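Local atomic coordinates of MS5a (Brassica napus, PDB entry 6L77), a protein that is linked to meiosis and carries cystatin-like folds reported to enhance papain in a non-canonical way, its molecular role being otherwise unsettled. Residues 20-25 / 85-90; 38-42 / 52-56; 110-114 / 164-168; 203-209 / 222-228. All blocks are in the same frame, centred on the assembly; numbering follows the deposited sequence.

Contact 1. Residues 20-25 / 85-90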
loop_
_atom_site.group_PDB
_atom_site.type_symbol
_atom_site.label_atom_id
_atom_site.label_comp_id
_atom_site.label_asym_id
_atom_site.label_seq_id
_atom_site.Cartn_x
_atom_site.Cartn_y
_atom_site.Cartn_z
ATOM N N VAL A 20 6.747 -1.173 1.001
ATOM C CA VAL A 20 6.021 -0.021 1.536
ATOM C C VAL A 20 6.997 1.066 1.971
ATOM O O VAL A 20 6.775 2.258 1.718
ATOM C CB VAL A 20 5.116 -0.454 2.701
ATOM C CG1 VAL A 20 4.570 0.778 3.448
ATOM C CG2 VAL A 20 3.978 -1.309 2.182
ATOM N N GLY A 21 8.075 0.677 2.659
ATOM C CA GLY A 21 9.060 1.665 3.064
ATOM C C GLY A 21 9.681 2.375 1.875
ATOM O O GLY A 21 9.878 3.589 1.904
ATOM N N LEU A 22 10.031 1.620 0.827
ATOM C CA LEU A 22 10.576 2.261 -0.368
ATOM C C LEU A 22 9.547 3.172 -1.022
ATOM O O LEU A 22 9.904 4.232 -1.554
ATOM C CB LEU A 22 11.058 1.198 -1.352
ATOM C CG LEU A 22 12.310 0.449 -0.878
ATOM C CD1 LEU A 22 12.606 -0.638 -1.850
ATOM C CD2 LEU A 22 13.493 1.405 -0.798
ATOM N N HIS A 23 8.269 2.772 -0.985
ATOM C CA HIS A 23 7.173 3.604 -1.489
ATOM C C HIS A 23 7.110 4.945 -0.757
ATOM O O HIS A 23 6.997 6.007 -1.382
ATOM C CB HIS A 23 5.865 2.803 -1.337
ATOM C CG HIS A 23 4.604 3.611 -1.354
ATOM N ND1 HIS A 23 4.308 4.541 -2.332
ATOM C CD2 HIS A 23 3.524 3.575 -0.533
ATOM C CE1 HIS A 23 3.113 5.061 -2.095
ATOM N NE2 HIS A 23 2.615 4.489 -1.011
ATOM N N ARG A 24 7.164 4.918 0.569
ATOM C CA ARG A 24 7.112 6.159 1.342
ATOM C C ARG A 24 8.290 7.059 0.997
ATOM O O ARG A 24 8.113 8.246 0.691
ATOM C CB ARG A 24 7.088 5.829 2.842
ATOM C CG ARG A 24 7.211 7.048 3.769
ATOM C CD ARG A 24 7.017 6.669 5.227
ATOM N NE ARG A 24 7.090 7.837 6.112
ATOM C CZ ARG A 24 8.202 8.262 6.701
ATOM N NH1 ARG A 24 9.344 7.615 6.520
ATOM N NH2 ARG A 24 8.173 9.328 7.488
ATOM N N TYR A 25 9.499 6.495 0.993
ATOM C CA TYR A 25 10.696 7.272 0.660
ATOM C C TYR A 25 10.632 7.823 -0.760
ATOM O O TYR A 25 10.853 9.018 -0.987
ATOM C CB TYR A 25 11.944 6.399 0.821
ATOM C CG TYR A 25 13.226 7.150 0.597
ATOM C CD1 TYR A 25 13.809 7.891 1.625
ATOM C CD2 TYR A 25 13.861 7.121 -0.643
ATOM C CE1 TYR A 25 14.996 8.585 1.421
ATOM C CE2 TYR A 25 15.044 7.812 -0.855
ATOM C CZ TYR A 25 15.603 8.539 0.181
ATOM O OH TYR A 25 16.781 9.225 -0.019
ATOM N N CYS A 85 3.855 2.754 8.757
ATOM C CA CYS A 85 5.282 2.846 8.431
ATOM C C CYS A 85 5.830 4.149 9.007
ATOM O O CYS A 85 5.433 5.240 8.581
ATOM C CB CYS A 85 5.512 2.774 6.920
ATOM S SG CYS A 85 7.260 2.951 6.444
ATOM N N TYR A 86 6.750 4.033 9.969
ATOM C CA TYR A 86 7.276 5.176 10.715
ATOM C C TYR A 86 8.624 5.666 10.213
ATOM O O TYR A 86 8.919 6.857 10.318
ATOM C CB TYR A 86 7.434 4.820 12.201
ATOM C CG TYR A 86 6.134 4.661 12.936
ATOM C CD1 TYR A 86 5.446 5.772 13.417
ATOM C CD2 TYR A 86 5.595 3.398 13.169
ATOM C CE1 TYR A 86 4.248 5.636 14.106
ATOM C CE2 TYR A 86 4.393 3.252 13.853
ATOM C CZ TYR A 86 3.727 4.377 14.321
ATOM O OH TYR A 86 2.535 4.231 15.000
ATOM N N ILE A 87 9.454 4.765 9.715
ATOM C CA ILE A 87 10.824 5.062 9.304
ATOM C C ILE A 87 11.024 4.406 7.959
ATOM O O ILE A 87 10.597 3.266 7.762
ATOM C CB ILE A 87 11.857 4.507 10.315
ATOM C CG1 ILE A 87 11.638 5.098 11.712
ATOM C CG2 ILE A 87 13.290 4.710 9.813
ATOM C CD1 ILE A 87 12.295 6.438 11.931
ATOM N N SER A 88 11.692 5.104 7.035
ATOM C CA SER A 88 12.001 4.498 5.740
ATOM C C SER A 88 13.078 5.394 5.117
ATOM O O SER A 88 12.763 6.423 4.522
ATOM C CB SER A 88 10.777 4.390 4.844
ATOM O OG SER A 88 10.254 5.682 4.533
ATOM N N ARG A 89 14.339 5.019 5.305
ATOM C CA ARG A 89 15.416 5.930 4.933
ATOM C C ARG A 89 16.713 5.145 4.810
ATOM O O ARG A 89 16.844 4.057 5.392
ATOM C CB ARG A 89 15.578 7.039 5.980
ATOM C CG ARG A 89 15.937 6.470 7.326
ATOM C CD ARG A 89 15.965 7.502 8.422
ATOM N NE ARG A 89 16.307 6.848 9.678
ATOM C CZ ARG A 89 16.114 7.381 10.881
ATOM N NH1 ARG A 89 15.580 8.593 10.997
ATOM N NH2 ARG A 89 16.448 6.697 11.967
ATOM N N PRO A 90 17.703 5.686 4.081
ATOM C CA PRO A 90 19.050 5.096 4.089
ATOM C C PRO A 90 19.606 5.009 5.500
ATOM O O PRO A 90 19.455 5.927 6.313
ATOM C CB PRO A 90 19.873 6.064 3.229
ATOM C CG PRO A 90 18.844 6.703 2.312
ATOM C CD PRO A 90 17.613 6.848 3.181
HETATM O O HOH W 1 12.103 7.915 7.578
HETATM O O HOH W 2 10.199 9.022 9.686
#
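The guanidinium of Arg24 has the carbonyl oxygen of Tyr86 over one face, offset toward the rim, while Ser88 OG and a water lie at its edge. The ring of Tyr25, on the same helix, meets Ser88 O and Pro90 obliquely, CE1 lying 3.6 Å from Pro90 CD. This is the helix-on-sheet packing of a cystatin-like fold: segment 20-25 of helix 12-29 crosses 85-88 of strand 82-88 at -74°, and Gly21 lets the backbones close to 4.9 Å between its CA and that of Ser88. Arg24 CG lies opposite the backbone N (chi1 173°) and the chain stays extended to NE, its CD passing 3.9 Å from Cys85 SG, which brings NH1 to Ser88 OG in a 2.9 Å hydrogen bond lying 12° out of the guanidinium plane. One water joins NH1 to Ser88 N, and a second joins NH2 to Tyr86 O. NE hydrogen-bonds His217 O, so the group also ties the helix to the turn before strand 219-227. Replacing Arg24 by a methionine would probably leave Ser88 OG and the carbonyl of His217 without their charged donor. Nearer the start of the segment, Val20 CG1 rests 4.1 Å from Cys85 CB.

Contact 2. Residues 38-42 / 52-56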
loop_
_atom_site.group_PDB
_atom_site.type_symbol
_atom_site.label_atom_id
_atom_site.label_comp_id
_atom_site.label_asym_id
_atom_site.label_seq_id
_atom_site.Cartn_x
_atom_site.Cartn_y
_atom_site.Cartn_z
ATOM N N ILE A 38 16.472 -8.319 1.116
ATOM C CA ILE A 38 16.364 -8.108 2.560
ATOM C C ILE A 38 17.613 -8.693 3.212
ATOM O O ILE A 38 17.939 -9.859 2.986
ATOM C CB ILE A 38 15.102 -8.784 3.125
ATOM C CG1 ILE A 38 13.843 -8.411 2.330
ATOM C CG2 ILE A 38 14.983 -8.507 4.645
ATOM C CD1 ILE A 38 13.431 -6.991 2.461
ATOM N N GLU A 39 18.306 -7.895 4.030
ATOM C CA GLU A 39 19.472 -8.385 4.761
ATOM C C GLU A 39 19.086 -9.014 6.093
ATOM O O GLU A 39 19.617 -10.061 6.474
ATOM C CB GLU A 39 20.461 -7.243 5.035
ATOM C CG GLU A 39 21.256 -6.783 3.841
ATOM C CD GLU A 39 22.543 -7.566 3.646
ATOM O OE1 GLU A 39 22.716 -8.614 4.304
ATOM O OE2 GLU A 39 23.386 -7.127 2.835
ATOM N N LYS A 40 18.201 -8.366 6.835
ATOM C CA LYS A 40 17.820 -8.893 8.135
ATOM C C LYS A 40 16.588 -8.141 8.587
ATOM O O LYS A 40 16.291 -7.056 8.087
ATOM C CB LYS A 40 18.931 -8.747 9.171
ATOM C CG LYS A 40 19.366 -7.325 9.436
ATOM C CD LYS A 40 20.012 -7.243 10.823
ATOM C CE LYS A 40 20.632 -5.880 11.075
ATOM N NZ LYS A 40 21.026 -5.709 12.501
ATOM N N TYR A 41 15.860 -8.743 9.524
ATOM C CA TYR A 41 14.768 -8.019 10.146
ATOM C C TYR A 41 14.645 -8.482 11.585
ATOM O O TYR A 41 15.099 -9.576 11.946
ATOM C CB TYR A 41 13.443 -8.189 9.384
ATOM C CG TYR A 41 12.921 -9.618 9.322
ATOM C CD1 TYR A 41 13.357 -10.488 8.349
ATOM C CD2 TYR A 41 11.977 -10.078 10.236
ATOM C CE1 TYR A 41 12.871 -11.768 8.268
ATOM C CE2 TYR A 41 11.492 -11.362 10.167
ATOM C CZ TYR A 41 11.950 -12.200 9.171
ATOM O OH TYR A 41 11.497 -13.487 9.082
ATOM N N VAL A 42 14.098 -7.601 12.416
ATOM C CA VAL A 42 13.867 -7.875 13.830
ATOM C C VAL A 42 12.384 -7.704 14.070
ATOM O O VAL A 42 11.808 -6.678 13.694
ATOM C CB VAL A 42 14.674 -6.937 14.741
ATOM C CG1 VAL A 42 14.459 -7.319 16.220
ATOM C CG2 VAL A 42 16.157 -6.995 14.379
ATOM N N TYR A 52 8.126 -4.539 12.974
ATOM C CA TYR A 52 9.177 -5.031 12.099
ATOM C C TYR A 52 10.194 -3.917 11.928
ATOM O O TYR A 52 9.824 -2.787 11.613
ATOM C CB TYR A 52 8.633 -5.438 10.723
ATOM C CG TYR A 52 7.878 -6.745 10.717
ATOM C CD1 TYR A 52 6.521 -6.787 11.013
ATOM C CD2 TYR A 52 8.528 -7.942 10.429
ATOM C CE1 TYR A 52 5.830 -7.988 11.014
ATOM C CE2 TYR A 52 7.848 -9.147 10.426
ATOM C CZ TYR A 52 6.502 -9.163 10.716
ATOM O OH TYR A 52 5.837 -10.361 10.712
ATOM N N ASN A 53 11.454 -4.223 12.178
ATOM C CA ASN A 53 12.567 -3.327 11.876
ATOM C C ASN A 53 13.377 -4.054 10.820
ATOM O O ASN A 53 14.037 -5.050 11.125
ATOM C CB ASN A 53 13.386 -3.020 13.130
ATOM C CG ASN A 53 14.695 -2.274 12.833
ATOM O OD1 ASN A 53 14.888 -1.702 11.759
ATOM N ND2 ASN A 53 15.605 -2.292 13.798
ATOM N N ILE A 54 13.292 -3.578 9.579
ATOM C CA ILE A 54 13.801 -4.294 8.417
ATOM C C ILE A 54 14.995 -3.526 7.870
ATOM O O ILE A 54 14.913 -2.310 7.647
ATOM C CB ILE A 54 12.720 -4.438 7.332
ATOM C CG1 ILE A 54 11.498 -5.150 7.892
ATOM C CG2 ILE A 54 13.278 -5.161 6.093
ATOM C CD1 ILE A 54 10.248 -4.968 6.995
ATOM N N THR A 55 16.092 -4.237 7.650
ATOM C CA THR A 55 17.261 -3.692 6.979
ATOM C C THR A 55 17.302 -4.289 5.580
ATOM O O THR A 55 17.376 -5.513 5.422
ATOM C CB THR A 55 18.537 -4.024 7.755
ATOM O OG1 THR A 55 18.423 -3.517 9.093
ATOM C CG2 THR A 55 19.763 -3.414 7.060
ATOM N N LEU A 56 17.227 -3.437 4.567
ATOM C CA LEU A 56 17.158 -3.917 3.196
ATOM C C LEU A 56 18.190 -3.187 2.352
ATOM O O LEU A 56 18.698 -2.132 2.737
ATOM C CB LEU A 56 15.759 -3.715 2.601
ATOM C CG LEU A 56 15.272 -2.264 2.651
ATOM C CD1 LEU A 56 14.877 -1.798 1.271
ATOM C CD2 LEU A 56 14.121 -2.058 3.643
#
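Strands 38-42 and 52-56 run antiparallel, their axes 4.6 Å apart, in the hairpin at one edge of the sheet. A classic beta bulge interrupts them: Glu39 and Lys40 both face Thr55, and Thr55 O accepts from Glu39 N at 2.9 Å and from Lys40 N at 3.3 Å. Of these two, the Lys40 bond lies in the carbonyl plane, on a lone pair, and Glu39 N is tilted 16° from it. Beyond the bulge, Val42 and Asn53 pair through two backbone bonds. On the face toward helix 12-29, Ile38 meets Ile54 through their CG2 methyls, 4.0 Å apart, and its CD1 reaches Leu56 CB. With CG set between the backbone N and the carbonyl carbon (chi1 63°), Tyr41 runs side by side with Tyr52, its CD2 coming to the edge of that ring, 4.1 Å from Tyr52 CD2. An alanine at Ile38 is likely to open a gap beside Ile54 CG2 and Leu56 CB. On the opposite face, Lys40 CG packs on Thr55 CB at 3.8 Å, while Thr55 OG1 is hydrogen-bonded to Lys91 NZ. The backbone thus fixes the register; packing is mostly apolar on the helix side, more polar around Lys40.

Contact 3. Residues 110-114 / 164-168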
loop_
_atom_site.group_PDB
_atom_site.type_symbol
_atom_site.label_atom_id
_atom_site.label_comp_id
_atom_site.label_asym_id
_atom_site.label_seq_id
_atom_site.Cartn_x
_atom_site.Cartn_y
_atom_site.Cartn_z
ATOM N N ASP A 110 -17.893 0.525 3.160
ATOM C CA ASP A 110 -18.016 -0.907 2.938
ATOM C C ASP A 110 -18.328 -1.276 1.495
ATOM O O ASP A 110 -18.367 -2.467 1.172
ATOM C CB ASP A 110 -19.082 -1.501 3.867
ATOM C CG ASP A 110 -20.463 -0.964 3.590
ATOM O OD1 ASP A 110 -20.576 0.207 3.168
ATOM O OD2 ASP A 110 -21.441 -1.716 3.798
ATOM N N LYS A 111 -18.548 -0.295 0.616
ATOM C CA LYS A 111 -18.884 -0.578 -0.771
ATOM C C LYS A 111 -18.162 0.394 -1.693
ATOM O O LYS A 111 -17.768 1.495 -1.296
ATOM C CB LYS A 111 -20.397 -0.476 -1.046
ATOM C CG LYS A 111 -21.288 -1.331 -0.166
ATOM C CD LYS A 111 -22.753 -1.141 -0.548
ATOM C CE LYS A 111 -23.690 -1.600 0.560
ATOM N NZ LYS A 111 -23.449 -3.010 0.978
ATOM N N TRP A 112 -17.997 -0.051 -2.934
ATOM C CA TRP A 112 -17.584 0.817 -4.025
ATOM C C TRP A 112 -18.443 2.084 -4.040
ATOM O O TRP A 112 -19.642 2.015 -3.745
ATOM C CB TRP A 112 -17.750 0.073 -5.354
ATOM C CG TRP A 112 -16.945 0.652 -6.471
ATOM C CD1 TRP A 112 -17.333 1.606 -7.372
ATOM C CD2 TRP A 112 -15.597 0.321 -6.789
ATOM N NE1 TRP A 112 -16.296 1.886 -8.237
ATOM C CE2 TRP A 112 -15.222 1.104 -7.900
ATOM C CE3 TRP A 112 -14.668 -0.571 -6.245
ATOM C CZ2 TRP A 112 -13.950 1.023 -8.470
ATOM C CZ3 TRP A 112 -13.416 -0.650 -6.811
ATOM C CH2 TRP A 112 -13.064 0.144 -7.907
ATOM N N PRO A 113 -17.877 3.244 -4.387
ATOM C CA PRO A 113 -18.691 4.469 -4.441
ATOM C C PRO A 113 -19.801 4.359 -5.468
ATOM O O PRO A 113 -19.580 3.931 -6.604
ATOM C CB PRO A 113 -17.681 5.554 -4.831
ATOM C CG PRO A 113 -16.513 4.796 -5.448
ATOM C CD PRO A 113 -16.457 3.517 -4.661
ATOM N N SER A 114 -20.992 4.782 -5.060
ATOM C CA SER A 114 -22.166 4.834 -5.918
ATOM C C SER A 114 -22.153 6.099 -6.773
ATOM O O SER A 114 -21.412 7.052 -6.514
ATOM C CB SER A 114 -23.437 4.805 -5.081
ATOM O OG SER A 114 -23.503 5.965 -4.268
ATOM N N LEU A 164 -8.774 -4.165 -12.767
ATOM C CA LEU A 164 -9.830 -3.828 -13.716
ATOM C C LEU A 164 -10.323 -2.399 -13.595
ATOM O O LEU A 164 -10.707 -1.808 -14.609
ATOM C CB LEU A 164 -11.029 -4.767 -13.549
ATOM C CG LEU A 164 -10.753 -6.257 -13.744
ATOM C CD1 LEU A 164 -12.022 -7.049 -13.509
ATOM C CD2 LEU A 164 -10.212 -6.512 -15.134
ATOM N N ASP A 165 -10.318 -1.828 -12.390
ATOM C CA ASP A 165 -10.873 -0.499 -12.176
ATOM C C ASP A 165 -10.316 0.039 -10.868
ATOM O O ASP A 165 -10.101 -0.727 -9.920
ATOM C CB ASP A 165 -12.407 -0.543 -12.137
ATOM C CG ASP A 165 -13.037 0.830 -12.250
ATOM O OD1 ASP A 165 -12.308 1.805 -12.554
ATOM O OD2 ASP A 165 -14.269 0.929 -12.037
ATOM N N VAL A 166 -10.051 1.344 -10.831
ATOM C CA VAL A 166 -9.502 1.992 -9.642
ATOM C C VAL A 166 -10.190 3.339 -9.489
ATOM O O VAL A 166 -10.307 4.089 -10.460
ATOM C CB VAL A 166 -7.972 2.183 -9.720
ATOM C CG1 VAL A 166 -7.457 2.933 -8.494
ATOM C CG2 VAL A 166 -7.258 0.849 -9.841
ATOM N N VAL A 167 -10.654 3.641 -8.281
ATOM C CA VAL A 167 -11.200 4.952 -7.953
ATOM C C VAL A 167 -10.471 5.440 -6.710
ATOM O O VAL A 167 -10.288 4.673 -5.765
ATOM C CB VAL A 167 -12.722 4.892 -7.712
ATOM C CG1 VAL A 167 -13.243 6.204 -7.124
ATOM C CG2 VAL A 167 -13.450 4.547 -9.013
ATOM N N VAL A 168 -10.039 6.700 -6.713
ATOM C CA VAL A 168 -9.382 7.296 -5.554
ATOM C C VAL A 168 -10.208 8.483 -5.081
ATOM O O VAL A 168 -10.669 9.287 -5.898
ATOM C CB VAL A 168 -7.941 7.744 -5.872
ATOM C CG1 VAL A 168 -7.314 8.386 -4.639
ATOM C CG2 VAL A 168 -7.096 6.551 -6.335
HETATM O O HOH W 3 -16.010 3.063 -11.163
#
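Trp112 and Pro113 pack on Val167, setting the loop ahead of helix 115-119 against strand 161-170 in the sheet of the cystatin-like fold. Apolar contact dominates. The indole of Trp112 brings its six-membered ring to the strand: CZ2 lies 3.6 Å from Val167 CG2, a methyl that meets the ring obliquely. Pro113 takes the other branch of the same valine, its CG 3.9 Å from Val167 CG1, the two side chains sliding past each other in opposite directions. Val167 is therefore held by a different residue at each methyl. Within the loop, Pro113 CD lies 3.3 Å above one face of the indole, toward the rim, and probably limits rotation of the ring. Trp112 CG stands opposite the backbone N (chi1 -160°), which swings the indole out to the strand.

The polar part is made by Asp165, on the same strand. Its OD2 comes 3.6 Å from Trp112 CZ2, with carboxylate and ring planes 39° apart. A water spans the two, accepting a hydrogen bond from Trp112 NE1 (3.2 Å) and donating to Asp165 OD2 at 2.9 Å. Around them, Trp112 also touches Arg191 and Pro113 touches Leu125, on the strands that flank 161-170. The chemistry implies a loop seated mainly by hydrophobic contact, with one water linking the indole N-H to the carboxylate.

Contact 4. Residues 203-209 / 222-228; sequences KHIAIVR and LGESQLV
A regular antiparallel hairpin, strands 201-212 and 219-227, forms the contact inside the long sheet of the cystatin-like fold. Seven backbone hydrogen bonds join the segments without a bulge; Arg209 N to Leu222 O is the shortest at 2.7 Å, while Val228 N reaches Lys203 O from above the carbonyl plane. Gly223 lets its strand draw close to Val208, the two CA atoms 4.1 Å apart. On one face Ile205 takes Gln226 alongside it, CB to CG 3.8 Å, and Val228 crosses it at about a right angle, CG2 lying 3.6 Å from Ile205 CG1. Gln226 CG falls between its backbone N and carbonyl carbon (chi1 61°), and the extended chain puts NE2 3.8 Å from Ile207 CD1, where it hydrogen-bonds Asp110 O. Arg209 makes a salt bridge with Asp104 and hydrogen-bonds Asp107 O. On the other face, His204 and Leu227 lie side by side, Leu227 CD2 3.4 Å from His204 ND1, and a water bridges ND1 to Gln226 O. His204 NE2 is hydrogen-bonded to Gln194 OE1, its ring stacked on Tyr192. Helix 138-150 covers this second face at Ala206 and Val208, with strand 186-195 beside 201-212 and 82-88 beside 219-227.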
loop_
_atom_site.group_PDB
_atom_site.type_symbol
_atom_site.label_atom_id
_atom_site.label_comp_id
_atom_site.label_asym_id
_atom_site.label_seq_id
_atom_site.Cartn_x
_atom_site.Cartn_y
_atom_site.Cartn_z
ATOM N N LYS A 203 -13.326 -12.647 -8.260
ATOM C CA LYS A 203 -13.546 -11.212 -8.401
ATOM C C LYS A 203 -13.417 -10.546 -7.036
ATOM O O LYS A 203 -14.158 -10.879 -6.106
ATOM C CB LYS A 203 -14.917 -10.937 -9.026
ATOM C CG LYS A 203 -15.125 -11.599 -10.385
ATOM C CD LYS A 203 -16.403 -11.108 -11.072
ATOM C CE LYS A 203 -17.654 -11.448 -10.264
ATOM N NZ LYS A 203 -18.927 -11.126 -10.990
ATOM N N HIS A 204 -12.469 -9.614 -6.922
ATOM C CA HIS A 204 -12.125 -8.967 -5.663
ATOM C C HIS A 204 -12.345 -7.462 -5.740
ATOM O O HIS A 204 -12.183 -6.844 -6.796
ATOM C CB HIS A 204 -10.654 -9.193 -5.281
ATOM C CG HIS A 204 -10.271 -10.627 -5.081
ATOM N ND1 HIS A 204 -10.457 -11.288 -3.884
ATOM C CD2 HIS A 204 -9.672 -11.513 -5.911
ATOM C CE1 HIS A 204 -10.005 -12.526 -3.994
ATOM N NE2 HIS A 204 -9.521 -12.689 -5.212
ATOM N N ILE A 205 -12.669 -6.875 -4.588
ATOM C CA ILE A 205 -12.568 -5.436 -4.361
ATOM C C ILE A 205 -11.772 -5.221 -3.081
ATOM O O ILE A 205 -12.053 -5.861 -2.062
ATOM C CB ILE A 205 -13.954 -4.768 -4.249
ATOM C CG1 ILE A 205 -14.676 -4.800 -5.601
ATOM C CG2 ILE A 205 -13.828 -3.336 -3.731
ATOM C CD1 ILE A 205 -16.132 -4.352 -5.540
ATOM N N ALA A 206 -10.781 -4.330 -3.137
ATOM C CA ALA A 206 -10.053 -3.888 -1.954
ATOM C C ALA A 206 -10.348 -2.415 -1.710
ATOM O O ALA A 206 -10.473 -1.629 -2.656
ATOM C CB ALA A 206 -8.544 -4.106 -2.109
ATOM N N ILE A 207 -10.475 -2.044 -0.441
ATOM C CA ILE A 207 -10.681 -0.654 -0.045
ATOM C C ILE A 207 -9.595 -0.316 0.964
ATOM O O ILE A 207 -9.468 -0.999 1.983
ATOM C CB ILE A 207 -12.078 -0.429 0.559
ATOM C CG1 ILE A 207 -13.162 -0.802 -0.460
ATOM C CG2 ILE A 207 -12.235 1.021 1.000
ATOM C CD1 ILE A 207 -14.581 -0.717 0.078
ATOM N N VAL A 208 -8.792 0.711 0.676
ATOM C CA VAL A 208 -7.638 1.034 1.519
ATOM C C VAL A 208 -7.589 2.536 1.756
ATOM O O VAL A 208 -7.575 3.315 0.797
ATOM C CB VAL A 208 -6.309 0.577 0.889
ATOM C CG1 VAL A 208 -5.153 0.942 1.829
ATOM C CG2 VAL A 208 -6.316 -0.911 0.600
ATOM N N ARG A 209 -7.537 2.945 3.023
ATOM C CA ARG A 209 -7.307 4.344 3.354
ATOM C C ARG A 209 -5.841 4.550 3.717
ATOM O O ARG A 209 -5.312 3.878 4.611
ATOM C CB ARG A 209 -8.194 4.818 4.504
ATOM C CG ARG A 209 -8.027 6.317 4.739
ATOM C CD ARG A 209 -8.791 6.807 5.957
ATOM N NE ARG A 209 -10.232 6.692 5.783
ATOM C CZ ARG A 209 -11.006 5.829 6.437
ATOM N NH1 ARG A 209 -10.486 4.999 7.339
ATOM N NH2 ARG A 209 -12.314 5.812 6.203
ATOM N N LEU A 222 -5.082 1.476 6.355
ATOM C CA LEU A 222 -6.178 0.707 6.930
ATOM C C LEU A 222 -7.042 0.216 5.783
ATOM O O LEU A 222 -7.491 1.019 4.963
ATOM C CB LEU A 222 -7.001 1.552 7.901
ATOM C CG LEU A 222 -8.175 0.804 8.521
ATOM C CD1 LEU A 222 -7.661 -0.320 9.400
ATOM C CD2 LEU A 222 -9.060 1.754 9.329
ATOM N N GLY A 223 -7.286 -1.089 5.721
ATOM C CA GLY A 223 -7.953 -1.652 4.566
ATOM C C GLY A 223 -8.860 -2.815 4.923
ATOM O O GLY A 223 -8.715 -3.466 5.965
ATOM N N GLU A 224 -9.791 -3.076 4.007
ATOM C CA GLU A 224 -10.705 -4.206 4.086
ATOM C C GLU A 224 -10.916 -4.762 2.687
ATOM O O GLU A 224 -10.843 -4.027 1.699
ATOM C CB GLU A 224 -12.050 -3.796 4.692
ATOM C CG GLU A 224 -11.965 -3.466 6.171
ATOM C CD GLU A 224 -13.303 -3.080 6.773
ATOM O OE1 GLU A 224 -14.246 -2.764 6.007
ATOM O OE2 GLU A 224 -13.405 -3.093 8.020
ATOM N N SER A 225 -11.182 -6.064 2.611
ATOM C CA SER A 225 -11.383 -6.751 1.346
ATOM C C SER A 225 -12.753 -7.409 1.299
ATOM O O SER A 225 -13.327 -7.768 2.333
ATOM C CB SER A 225 -10.308 -7.814 1.114
ATOM O OG SER A 225 -9.066 -7.200 0.843
ATOM N N GLN A 226 -13.264 -7.576 0.082
ATOM C CA GLN A 226 -14.555 -8.210 -0.126
ATOM C C GLN A 226 -14.538 -8.926 -1.470
ATOM O O GLN A 226 -13.740 -8.606 -2.351
ATOM C CB GLN A 226 -15.692 -7.183 -0.061
ATOM C CG GLN A 226 -15.580 -6.103 -1.130
ATOM C CD GLN A 226 -16.626 -5.016 -0.988
ATOM O OE1 GLN A 226 -17.629 -5.012 -1.702
ATOM N NE2 GLN A 226 -16.387 -4.075 -0.077
ATOM N N LEU A 227 -15.415 -9.913 -1.616
ATOM C CA LEU A 227 -15.591 -10.602 -2.885
ATOM C C LEU A 227 -16.785 -10.021 -3.637
ATOM O O LEU A 227 -17.766 -9.579 -3.032
ATOM C CB LEU A 227 -15.799 -12.107 -2.681
ATOM C CG LEU A 227 -14.657 -12.912 -2.062
ATOM C CD1 LEU A 227 -15.025 -14.379 -2.014
ATOM C CD2 LEU A 227 -13.383 -12.711 -2.845
ATOM N N VAL A 228 -16.693 -10.029 -4.963
ATOM C CA VAL A 228 -17.777 -9.581 -5.829
ATOM C C VAL A 228 -18.652 -10.794 -6.152
ATOM O O VAL A 228 -18.141 -11.762 -6.738
ATOM C CB VAL A 228 -17.250 -8.940 -7.117
ATOM C CG1 VAL A 228 -18.401 -8.488 -7.998
ATOM C CG2 VAL A 228 -16.299 -7.784 -6.806
HETATM O O HOH W 4 -15.914 -13.973 -7.058
HETATM O O HOH W 5 -11.112 -9.394 -1.991
#

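All four contacts use the same antiparallel sheet. Contacts 1 and 2 share one half, where Leu22 CD1 meets Leu56 CD1 at 4.0 Å, and contact 2 is nested in the chain loop that contact 1 closes. Contacts 3 and 4 share the other half, centres about 9 Å apart, joined where Trp112 packs on Ile205 and Asp110 O probably bonds Gln226 NE2. Contact 1 is the buried one, a helix packed on the sheet, with an arginine and waters bridging; the others are partly buried, contact 2 being the most surface-facing, with three exposed residues. Contacts 2 and 4 are both backbone-bonded hairpins, bulged at the sheet edge and regular within it, whereas contact 3 relies on side-chain packing and a single water.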